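Local coordinates for hypothetical protein (Pyrococcus furiosus, PDB 2FZF) that is of unknown function but belongs to the rubrerythrin family of the ferritin clan, whose members are commonly built on a four-helix bundle with a diiron site, at residues 69-72 / 73-77; 139-142 / 143-147; 158-161 / 162-165; 99-102 / 103-107. One frame throughout, in Å; residues are numbered along the deposited sequence.

Overall arrangement
Each of the four contacts closes a helical turn or a short connection, and since they follow in series along the chain, none nests in or crosses another. Interaction 1 comes first, ending helix 63-76. Interaction 4 follows, at the far end of the molecule, where a long loop enters helix 103-129. Interactions 2 and 3 share helix 134-164, their centres about 28 Å apart. The bundle brings distant pairs together: interaction 1 packs on interaction 2 through Leu-69 and Leu-72, and interaction 4 lies against interaction 3, tying helix 103-129 to helix 134-164. Interactions 2 and 3 also face the second subunit.

Interaction 1: 69-72 / 73-77; sequences LRKL and YSQMF
The closing turns of helix 63-76 supply this contact, in which Lys-71 and Leu-72 meet Gln-75 and Met-76 one turn further on. Gln-75 packs on both Lys-71 and Leu-72. With its CG beside the backbone N and opposite the carbonyl carbon (chi1 -68°), the chain runs back over the preceding turn and brings CG to 3.1 Å from Lys-71 O. The amide then packs against both residues, OE1 3.3 Å from Leu-72 CA and NE2 3.8 Å from Lys-71 CE. The lysine is fully extended, so its methylenes, and not its ammonium group, form the surface that the amide meets. Leu-72 packs more loosely on Met-76, its CD2 4.4 Å from Met-76 CB.

Beneath the side chains, Tyr-73 N bonds to Leu-69 O at 2.8 Å, almost perfectly straight at 178°. Met-76 N gives an equally sound bond to Leu-72 O, also 2.8 Å. Between them the pattern slackens: Ser-74 N has only weak bonds, to the carbonyls of Arg-70 and Lys-71, and Gln-75 N adds a weak bond to Leu-72 O to its main one to Lys-71 O. Phe-77 then leaves helical geometry, yet its ring stays close, placing CD2 3.7 Å above the centre of the Tyr-73 ring.

On one flank Arg-70 makes a salt bridge with Glu-66 of the same helix. Tyr-73 and Phe-77 lean on helix 21-44, Leu-72 and Met-76 reach Lys-136 of helix 134-164, Leu-69 touches both helices, and Arg-70 and Tyr-73 meet the loop at Val-82.

Interaction 2: 139-142 / 143-147; sequences LMRY and LADME
Tyr-142 and Met-146, one turn apart on helix 134-164, lie side by side and point the same way. From its CB, which sits 3.1 Å from Leu-143 N, the tyrosine swings out with CG anti to its own nitrogen (chi1 171°). CD1 passes near the next peptide, 3.5 Å from Leu-143 N, but farther out the partner changes: CE1 and CZ come under the thioether chain, with Met-146 CG 3.8 Å from CZ. That methylene stands over one ring face, off toward the rim, a CH-pi contact 19° from the ring normal. Met-146 SD follows at 4.9 Å from the ring centroid, an oblique Met-aromatic contact. At the tip, OH leaves the helix and is hydrogen-bonded to Lys-54 and Glu-157 of the second subunit, whose Leu-160 packs on the same residue; two polar partners hold the hydroxyl at the subunit boundary.

Such i to i+4 pairing follows the regular helix beneath it, in which Leu-143, Ala-144, Asp-145 and Met-146 each donate to the carbonyl four residues back. In the rubrerythrin bundle the helix presents its other flank to its own subunit. There Glu-147 nears the carboxylates of Glu-62 and Glu-117, a clustering consistent with the diiron sites of ferritin-like relatives. Inward, Met-140 bends at its thioether to put CE 3.8 Å from Leu-143 CD1. Arg-141 and Asp-145 attract only as charges, NE to OD2 being 4.3 Å with the oxygen well out of the guanidinium plane; Arg-141 also has a long, weak ion pair with Glu-128, and Asp-145 one with Arg-155 of the second subunit.

Interaction 3: 158-161 / 162-165; sequences YELL and LNWE
Leu-162 lays its isobutyl group back over the preceding turn, CG resting 3.2 Å from Tyr-158 O. Its torsion explains this, because CG lies beside the leucine's own nitrogen (chi1 -68°) and the branch therefore runs toward the start of the helix. CD1 goes furthest: it packs beside the carboxylate of Glu-159, 3.4 Å from OE1, and more distantly meets CE2 of the Tyr-158 ring. The methyl is merely a neighbour of that oxygen, whose charge has a long, weak ion pair with Arg-141 of the second subunit.

The following two residues repeat the theme with different chemistry. Asn-163 turns its amide over Leu-160, ND2 being 3.5 Å from the Leu-160 CD1 methyl. Trp-164 approaches Leu-161 through the six-membered part of its indole, CE3 lying 4.1 Å from Leu-161 CD2; the methyl stands above the ring plane but off toward the rim, an oblique meeting.

All this takes place on a weakly bonded backbone. Leu-162 N has a weak bond to Glu-159 O at 3.4 Å, Leu-161 N another weak one to Tyr-158 O, and the helix kinks at 162 and 163, so the side chains pack across a last turn that the backbone itself holds only lightly.

Near its C-terminal end, helix 134-164 is covered from two directions. Tyr-158 and Leu-161 pack on Ile-107 and Trp-164 on Val-103, both in the first turns of helix 103-129, while Glu-159, Leu-162 and Asn-163 turn to Arg-138 of the second subunit.

Interaction 4: 99-102 / 103-107; sequences ELEK and VQDII
A surface ion network joins Glu-101 and Lys-102 to Asp-105 at the point where the loop after helix 63-76 runs into helix 103-129. Lys-102 NZ makes a salt bridge of 3.0 Å to Glu-101 OE2, met nearly head-on to the C-O bond, and a second, long one of 3.8 Å to Asp-105 OD1. A bend at its last torsion (chi4 -65°) turns the ammonium group to where it faces both carboxylates from one side. These are themselves close, OE2 of Glu-101 lying 3.8 Å from OD1 of Asp-105 with their planes 55° apart, and the shared lysine would be expected to offset their repulsion.

The aliphatic part of the lysine also counts, since its CG comes to 3.3 Å from Asp-105 OD1. Below the charges, Leu-100 slides past Asp-105 in the opposite direction, Leu-100 CD2 lying 3.8 Å from Asp-105 CB. Asp-105 N adds a weak bond to Lys-102 O.

Gln-104 NE2 is hydrogen-bonded to Asp-108, and Ile-106 packs on Ile-46. An acidic side chain in the first turn is common at helix N-termini, where it suits the helix dipole; here a lysine from the incoming loop pairs with it.

Interaction 1: 69-72 / 73-77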
loop_
_atom_site.group_PDB
_atom_site.type_symbol
_atom_site.label_atom_id
_atom_site.label_comp_id
_atom_site.label_asym_id
_atom_site.label_seq_id
_atom_site.Cartn_x
_atom_site.Cartn_y
_atom_site.Cartn_z
ATOM N N LEU A 69 -6.955 9.846 -15.556
ATOM C CA LEU A 69 -6.209 9.704 -16.793
ATOM C C LEU A 69 -6.947 10.341 -17.953
ATOM O O LEU A 69 -6.333 10.977 -18.801
ATOM C CB LEU A 69 -5.974 8.225 -17.101
ATOM C CG LEU A 69 -4.962 7.440 -16.275
ATOM C CD1 LEU A 69 -5.050 5.977 -16.620
ATOM C CD2 LEU A 69 -3.582 7.970 -16.547
ATOM N N ARG A 70 -8.268 10.166 -17.981
ATOM C CA ARG A 70 -9.099 10.699 -19.057
ATOM C C ARG A 70 -8.997 12.214 -19.058
ATOM O O ARG A 70 -9.102 12.861 -20.104
ATOM C CB ARG A 70 -10.566 10.259 -18.887
ATOM C CG ARG A 70 -10.711 8.771 -18.562
ATOM C CD ARG A 70 -11.929 8.071 -19.156
ATOM N NE ARG A 70 -11.891 7.971 -20.615
ATOM C CZ ARG A 70 -12.355 6.936 -21.321
ATOM N NH1 ARG A 70 -12.892 5.886 -20.710
ATOM N NH2 ARG A 70 -12.311 6.967 -22.650
ATOM N N LYS A 71 -8.780 12.773 -17.874
ATOM C CA LYS A 71 -8.650 14.206 -17.746
ATOM C C LYS A 71 -7.337 14.647 -18.352
ATOM O O LYS A 71 -7.289 15.620 -19.109
ATOM C CB LYS A 71 -8.702 14.644 -16.282
ATOM C CG LYS A 71 -8.538 16.153 -16.143
ATOM C CD LYS A 71 -8.820 16.667 -14.751
ATOM C CE LYS A 71 -8.526 18.155 -14.674
ATOM N NZ LYS A 71 -8.832 18.753 -13.345
ATOM N N LEU A 72 -6.268 13.934 -18.017
ATOM C CA LEU A 72 -4.956 14.272 -18.544
ATOM C C LEU A 72 -4.996 14.158 -20.072
ATOM O O LEU A 72 -4.642 15.101 -20.770
ATOM C CB LEU A 72 -3.889 13.330 -17.966
ATOM C CG LEU A 72 -2.426 13.814 -17.881
ATOM C CD1 LEU A 72 -1.546 12.661 -17.468
ATOM C CD2 LEU A 72 -1.957 14.344 -19.210
ATOM N N TYR A 73 -5.448 13.016 -20.583
ATOM C CA TYR A 73 -5.515 12.812 -22.019
ATOM C C TYR A 73 -6.270 13.950 -22.694
ATOM O O TYR A 73 -6.005 14.304 -23.837
ATOM C CB TYR A 73 -6.186 11.473 -22.328
ATOM C CG TYR A 73 -6.110 11.053 -23.785
ATOM C CD1 TYR A 73 -6.789 11.772 -24.783
ATOM C CD2 TYR A 73 -5.373 9.922 -24.170
ATOM C CE1 TYR A 73 -6.737 11.372 -26.124
ATOM C CE2 TYR A 73 -5.319 9.512 -25.509
ATOM C CZ TYR A 73 -6.004 10.241 -26.476
ATOM O OH TYR A 73 -5.977 9.839 -27.784
ATOM N N SER A 74 -7.212 14.527 -21.966
ATOM C CA SER A 74 -8.024 15.634 -22.461
ATOM C C SER A 74 -7.188 16.915 -22.367
ATOM O O SER A 74 -7.309 17.809 -23.201
ATOM C CB SER A 74 -9.294 15.737 -21.605
ATOM O OG SER A 74 -10.263 16.563 -22.184
ATOM N N GLN A 75 -6.331 16.984 -21.351
ATOM C CA GLN A 75 -5.460 18.139 -21.146
ATOM C C GLN A 75 -4.312 18.219 -22.156
ATOM O O GLN A 75 -3.883 19.315 -22.509
ATOM C CB GLN A 75 -4.881 18.134 -19.723
ATOM C CG GLN A 75 -5.908 18.388 -18.615
ATOM C CD GLN A 75 -5.333 18.185 -17.212
ATOM O OE1 GLN A 75 -4.865 17.089 -16.863
ATOM N NE2 GLN A 75 -5.371 19.241 -16.400
ATOM N N MET A 76 -3.812 17.079 -22.630
ATOM C CA MET A 76 -2.707 17.105 -23.595
ATOM C C MET A 76 -3.219 16.860 -25.024
ATOM O O MET A 76 -2.488 17.068 -25.994
ATOM C CB MET A 76 -1.625 16.067 -23.206
ATOM C CG MET A 76 -0.154 16.402 -23.628
ATOM S SD MET A 76 0.575 17.963 -22.990
ATOM C CE MET A 76 -0.034 17.957 -21.350
ATOM N N PHE A 77 -4.479 16.443 -25.156
ATOM C CA PHE A 77 -5.060 16.185 -26.477
ATOM C C PHE A 77 -6.496 16.697 -26.568
ATOM O O PHE A 77 -7.417 15.944 -26.886
ATOM C CB PHE A 77 -5.021 14.688 -26.779
ATOM C CG PHE A 77 -3.660 14.084 -26.599
ATOM C CD1 PHE A 77 -2.643 14.346 -27.519
ATOM C CD2 PHE A 77 -3.375 13.299 -25.486
ATOM C CE1 PHE A 77 -1.360 13.846 -27.336
ATOM C CE2 PHE A 77 -2.097 12.793 -25.290
ATOM C CZ PHE A 77 -1.081 13.067 -26.223
#

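Interaction 2: 139-142 / 143-147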
loop_
_atom_site.group_PDB
_atom_site.type_symbol
_atom_site.label_atom_id
_atom_site.label_comp_id
_atom_site.label_asym_id
_atom_site.label_seq_id
_atom_site.Cartn_x
_atom_site.Cartn_y
_atom_site.Cartn_z
ATOM N N LEU A 139 1.254 13.717 -11.563
ATOM C CA LEU A 139 0.121 12.802 -11.649
ATOM C C LEU A 139 0.637 11.384 -11.874
ATOM O O LEU A 139 0.111 10.419 -11.320
ATOM C CB LEU A 139 -0.795 13.186 -12.817
ATOM C CG LEU A 139 -1.992 14.095 -12.543
ATOM C CD1 LEU A 139 -2.978 13.350 -11.658
ATOM C CD2 LEU A 139 -1.534 15.393 -11.884
ATOM N N MET A 140 1.669 11.264 -12.701
ATOM C CA MET A 140 2.256 9.965 -13.010
ATOM C C MET A 140 2.888 9.367 -11.769
ATOM O O MET A 140 2.681 8.195 -11.466
ATOM C CB MET A 140 3.294 10.111 -14.115
ATOM C CG MET A 140 2.900 9.427 -15.402
ATOM S SD MET A 140 1.308 9.978 -16.006
ATOM C CE MET A 140 0.445 8.450 -16.159
ATOM N N ARG A 141 3.647 10.194 -11.058
ATOM C CA ARG A 141 4.323 9.808 -9.824
ATOM C C ARG A 141 3.278 9.370 -8.784
ATOM O O ARG A 141 3.431 8.337 -8.133
ATOM C CB ARG A 141 5.131 11.006 -9.306
ATOM C CG ARG A 141 6.085 10.711 -8.154
ATOM C CD ARG A 141 7.252 9.849 -8.603
ATOM N NE ARG A 141 8.252 9.656 -7.555
ATOM C CZ ARG A 141 9.494 9.230 -7.779
ATOM N NH1 ARG A 141 10.341 9.080 -6.771
ATOM N NH2 ARG A 141 9.900 8.961 -9.012
ATOM N N TYR A 142 2.217 10.160 -8.638
ATOM C CA TYR A 142 1.142 9.849 -7.694
ATOM C C TYR A 142 0.504 8.501 -8.031
ATOM O O TYR A 142 0.266 7.679 -7.147
ATOM C CB TYR A 142 0.079 10.959 -7.733
ATOM C CG TYR A 142 -1.191 10.644 -6.966
ATOM C CD1 TYR A 142 -2.268 10.003 -7.589
ATOM C CD2 TYR A 142 -1.302 10.950 -5.606
ATOM C CE1 TYR A 142 -3.421 9.671 -6.876
ATOM C CE2 TYR A 142 -2.448 10.623 -4.882
ATOM C CZ TYR A 142 -3.504 9.982 -5.521
ATOM O OH TYR A 142 -4.628 9.640 -4.803
ATOM N N LEU A 143 0.230 8.296 -9.320
ATOM C CA LEU A 143 -0.367 7.063 -9.804
ATOM C C LEU A 143 0.585 5.872 -9.555
ATOM O O LEU A 143 0.163 4.820 -9.050
ATOM C CB LEU A 143 -0.713 7.200 -11.297
ATOM C CG LEU A 143 -1.906 8.096 -11.675
ATOM C CD1 LEU A 143 -1.905 8.386 -13.172
ATOM C CD2 LEU A 143 -3.201 7.423 -11.266
ATOM N N ALA A 144 1.864 6.050 -9.890
ATOM C CA ALA A 144 2.875 5.019 -9.678
ATOM C C ALA A 144 3.037 4.617 -8.196
ATOM O O ALA A 144 3.110 3.424 -7.876
ATOM C CB ALA A 144 4.215 5.483 -10.231
ATOM N N ASP A 145 3.101 5.597 -7.293
ATOM C CA ASP A 145 3.253 5.295 -5.868
ATOM C C ASP A 145 2.026 4.599 -5.287
ATOM O O ASP A 145 2.145 3.701 -4.442
ATOM C CB ASP A 145 3.589 6.565 -5.079
ATOM C CG ASP A 145 5.064 6.957 -5.215
ATOM O OD1 ASP A 145 5.849 6.137 -5.754
ATOM O OD2 ASP A 145 5.432 8.070 -4.778
ATOM N N MET A 146 0.855 5.022 -5.751
ATOM C CA MET A 146 -0.404 4.420 -5.354
ATOM C C MET A 146 -0.391 2.960 -5.822
ATOM O O MET A 146 -0.795 2.072 -5.089
ATOM C CB MET A 146 -1.581 5.150 -6.020
ATOM C CG MET A 146 -2.046 6.428 -5.322
ATOM S SD MET A 146 -2.313 6.183 -3.554
ATOM C CE MET A 146 -3.680 4.973 -3.512
ATOM N N GLU A 147 0.061 2.722 -7.051
ATOM C CA GLU A 147 0.119 1.368 -7.591
ATOM C C GLU A 147 1.162 0.537 -6.839
ATOM O O GLU A 147 0.938 -0.625 -6.496
ATOM C CB GLU A 147 0.467 1.407 -9.083
ATOM C CG GLU A 147 -0.657 1.899 -9.993
ATOM C CD GLU A 147 -1.853 0.962 -10.001
ATOM O OE1 GLU A 147 -2.637 0.968 -9.027
ATOM O OE2 GLU A 147 -2.005 0.203 -10.982
#

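Interaction 3: 158-161 / 162-165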
loop_
_atom_site.group_PDB
_atom_site.type_symbol
_atom_site.label_atom_id
_atom_site.label_comp_id
_atom_site.label_asym_id
_atom_site.label_seq_id
_atom_site.Cartn_x
_atom_site.Cartn_y
_atom_site.Cartn_z
ATOM N N TYR A 158 -1.133 -12.180 -0.136
ATOM C CA TYR A 158 -0.565 -13.383 -0.729
ATOM C C TYR A 158 0.346 -14.114 0.265
ATOM O O TYR A 158 0.358 -15.350 0.342
ATOM C CB TYR A 158 0.243 -12.983 -1.958
ATOM C CG TYR A 158 0.928 -14.131 -2.635
ATOM C CD1 TYR A 158 0.188 -15.125 -3.269
ATOM C CD2 TYR A 158 2.316 -14.217 -2.661
ATOM C CE1 TYR A 158 0.811 -16.167 -3.914
ATOM C CE2 TYR A 158 2.944 -15.258 -3.306
ATOM C CZ TYR A 158 2.185 -16.222 -3.933
ATOM O OH TYR A 158 2.800 -17.214 -4.639
ATOM N N GLU A 159 1.110 -13.326 1.015
ATOM C CA GLU A 159 2.050 -13.823 2.022
ATOM C C GLU A 159 1.319 -14.583 3.142
ATOM O O GLU A 159 1.720 -15.679 3.521
ATOM C CB GLU A 159 2.824 -12.627 2.607
ATOM C CG GLU A 159 4.222 -12.923 3.152
ATOM C CD GLU A 159 5.192 -13.422 2.091
ATOM O OE1 GLU A 159 5.100 -14.612 1.719
ATOM O OE2 GLU A 159 6.037 -12.629 1.634
ATOM N N LEU A 160 0.244 -13.987 3.656
ATOM C CA LEU A 160 -0.546 -14.583 4.725
ATOM C C LEU A 160 -1.478 -15.686 4.227
ATOM O O LEU A 160 -1.967 -16.496 5.007
ATOM C CB LEU A 160 -1.354 -13.494 5.434
ATOM C CG LEU A 160 -1.104 -13.327 6.941
ATOM C CD1 LEU A 160 0.384 -13.467 7.264
ATOM C CD2 LEU A 160 -1.625 -11.966 7.389
ATOM N N LEU A 161 -1.730 -15.719 2.925
ATOM C CA LEU A 161 -2.593 -16.744 2.361
ATOM C C LEU A 161 -1.824 -18.044 2.193
ATOM O O LEU A 161 -2.407 -19.087 1.916
ATOM C CB LEU A 161 -3.135 -16.297 1.004
ATOM C CG LEU A 161 -4.383 -15.433 1.055
ATOM C CD1 LEU A 161 -4.759 -14.997 -0.340
ATOM C CD2 LEU A 161 -5.524 -16.233 1.710
ATOM N N LEU A 162 -0.507 -17.970 2.344
ATOM C CA LEU A 162 0.357 -19.139 2.202
ATOM C C LEU A 162 0.326 -20.017 3.445
ATOM O O LEU A 162 0.538 -21.233 3.371
ATOM C CB LEU A 162 1.789 -18.688 1.927
ATOM C CG LEU A 162 2.014 -18.024 0.571
ATOM C CD1 LEU A 162 3.300 -17.224 0.633
ATOM C CD2 LEU A 162 2.053 -19.070 -0.546
ATOM N N ASN A 163 0.071 -19.389 4.590
ATOM C CA ASN A 163 -0.009 -20.103 5.862
ATOM C C ASN A 163 -1.264 -20.987 5.862
ATOM O O ASN A 163 -1.291 -22.047 6.486
ATOM C CB ASN A 163 -0.078 -19.100 7.028
ATOM C CG ASN A 163 1.179 -18.234 7.148
ATOM O OD1 ASN A 163 2.275 -18.736 7.422
ATOM N ND2 ASN A 163 1.018 -16.924 6.943
ATOM N N TRP A 164 -2.287 -20.537 5.138
ATOM C CA TRP A 164 -3.561 -21.236 5.033
ATOM C C TRP A 164 -3.416 -22.734 4.765
ATOM O O TRP A 164 -3.902 -23.556 5.544
ATOM C CB TRP A 164 -4.406 -20.588 3.941
ATOM C CG TRP A 164 -5.846 -20.391 4.305
ATOM C CD1 TRP A 164 -6.878 -21.256 4.083
ATOM C CD2 TRP A 164 -6.420 -19.233 4.918
ATOM N NE1 TRP A 164 -8.064 -20.704 4.515
ATOM C CE2 TRP A 164 -7.811 -19.461 5.033
ATOM C CE3 TRP A 164 -5.897 -18.021 5.383
ATOM C CZ2 TRP A 164 -8.687 -18.521 5.591
ATOM C CZ3 TRP A 164 -6.769 -17.083 5.941
ATOM C CH2 TRP A 164 -8.146 -17.341 6.038
ATOM N N GLU A 165 -2.762 -23.100 3.668
ATOM C CA GLU A 165 -2.588 -24.514 3.373
ATOM C C GLU A 165 -1.162 -24.999 3.614
ATOM O O GLU A 165 -0.773 -25.271 4.750
ATOM C CB GLU A 165 -2.996 -24.828 1.929
ATOM C CG GLU A 165 -4.492 -24.826 1.668
ATOM C CD GLU A 165 -4.837 -25.458 0.324
ATOM O OE1 GLU A 165 -4.261 -25.033 -0.701
ATOM O OE2 GLU A 165 -5.682 -26.378 0.294
#

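Interaction 4: 99-102 / 103-107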
loop_
_atom_site.group_PDB
_atom_site.type_symbol
_atom_site.label_atom_id
_atom_site.label_comp_id
_atom_site.label_asym_id
_atom_site.label_seq_id
_atom_site.Cartn_x
_atom_site.Cartn_y
_atom_site.Cartn_z
ATOM N N GLU A 99 -16.685 -19.526 -9.905
ATOM C CA GLU A 99 -16.720 -19.649 -8.457
ATOM C C GLU A 99 -15.391 -20.207 -7.949
ATOM O O GLU A 99 -14.849 -21.166 -8.501
ATOM C CB GLU A 99 -17.890 -20.548 -8.037
ATOM C CG GLU A 99 -19.237 -20.128 -8.652
ATOM C CD GLU A 99 -20.417 -20.970 -8.170
ATOM O OE1 GLU A 99 -20.330 -22.220 -8.241
ATOM O OE2 GLU A 99 -21.437 -20.380 -7.732
ATOM N N LEU A 100 -14.864 -19.576 -6.906
ATOM C CA LEU A 100 -13.602 -19.983 -6.302
ATOM C C LEU A 100 -13.870 -21.167 -5.389
ATOM O O LEU A 100 -14.547 -21.034 -4.373
ATOM C CB LEU A 100 -13.015 -18.815 -5.518
ATOM C CG LEU A 100 -12.832 -17.591 -6.424
ATOM C CD1 LEU A 100 -12.659 -16.350 -5.580
ATOM C CD2 LEU A 100 -11.641 -17.799 -7.359
ATOM N N GLU A 101 -13.319 -22.318 -5.760
ATOM C CA GLU A 101 -13.521 -23.557 -5.024
ATOM C C GLU A 101 -12.456 -23.854 -3.980
ATOM O O GLU A 101 -12.735 -24.418 -2.920
ATOM C CB GLU A 101 -13.576 -24.724 -6.007
ATOM C CG GLU A 101 -14.620 -24.597 -7.116
ATOM C CD GLU A 101 -14.074 -25.065 -8.459
ATOM O OE1 GLU A 101 -14.864 -25.203 -9.420
ATOM O OE2 GLU A 101 -12.845 -25.287 -8.552
ATOM N N LYS A 102 -11.227 -23.482 -4.286
ATOM C CA LYS A 102 -10.132 -23.741 -3.375
ATOM C C LYS A 102 -9.317 -22.495 -3.139
ATOM O O LYS A 102 -9.425 -21.520 -3.878
ATOM C CB LYS A 102 -9.248 -24.838 -3.957
ATOM C CG LYS A 102 -9.220 -24.810 -5.460
ATOM C CD LYS A 102 -8.497 -25.992 -6.014
ATOM C CE LYS A 102 -8.802 -26.122 -7.475
ATOM N NZ LYS A 102 -10.241 -26.426 -7.605
ATOM N N VAL A 103 -8.500 -22.538 -2.094
ATOM C CA VAL A 103 -7.636 -21.423 -1.746
ATOM C C VAL A 103 -6.612 -21.173 -2.855
ATOM O O VAL A 103 -6.184 -20.041 -3.059
ATOM C CB VAL A 103 -6.865 -21.703 -0.437
ATOM C CG1 VAL A 103 -6.063 -20.471 -0.029
ATOM C CG2 VAL A 103 -7.829 -22.111 0.661
ATOM N N GLN A 104 -6.209 -22.224 -3.567
ATOM C CA GLN A 104 -5.220 -22.060 -4.633
ATOM C C GLN A 104 -5.714 -21.049 -5.682
ATOM O O GLN A 104 -4.943 -20.211 -6.165
ATOM C CB GLN A 104 -4.908 -23.412 -5.292
ATOM C CG GLN A 104 -3.769 -23.384 -6.319
ATOM C CD GLN A 104 -2.526 -22.656 -5.815
ATOM O OE1 GLN A 104 -2.040 -22.915 -4.708
ATOM N NE2 GLN A 104 -1.996 -21.748 -6.637
ATOM N N ASP A 105 -7.005 -21.132 -6.007
ATOM C CA ASP A 105 -7.649 -20.241 -6.962
ATOM C C ASP A 105 -7.566 -18.793 -6.485
ATOM O O ASP A 105 -7.368 -17.882 -7.289
ATOM C CB ASP A 105 -9.114 -20.651 -7.145
ATOM C CG ASP A 105 -9.263 -22.014 -7.804
ATOM O OD1 ASP A 105 -10.346 -22.632 -7.652
ATOM O OD2 ASP A 105 -8.303 -22.464 -8.473
ATOM N N ILE A 106 -7.732 -18.581 -5.181
ATOM C CA ILE A 106 -7.639 -17.235 -4.620
ATOM C C ILE A 106 -6.165 -16.837 -4.716
ATOM O O ILE A 106 -5.847 -15.682 -4.983
ATOM C CB ILE A 106 -8.041 -17.162 -3.094
ATOM C CG1 ILE A 106 -9.302 -17.983 -2.813
ATOM C CG2 ILE A 106 -8.299 -15.709 -2.682
ATOM C CD1 ILE A 106 -10.487 -17.523 -3.572
ATOM N N ILE A 107 -5.269 -17.796 -4.487
ATOM C CA ILE A 107 -3.832 -17.539 -4.550
ATOM C C ILE A 107 -3.404 -17.040 -5.924
ATOM O O ILE A 107 -2.728 -16.022 -6.044
ATOM C CB ILE A 107 -3.013 -18.808 -4.247
ATOM C CG1 ILE A 107 -3.383 -19.356 -2.863
ATOM C CG2 ILE A 107 -1.511 -18.491 -4.324
ATOM C CD1 ILE A 107 -3.080 -18.410 -1.708
#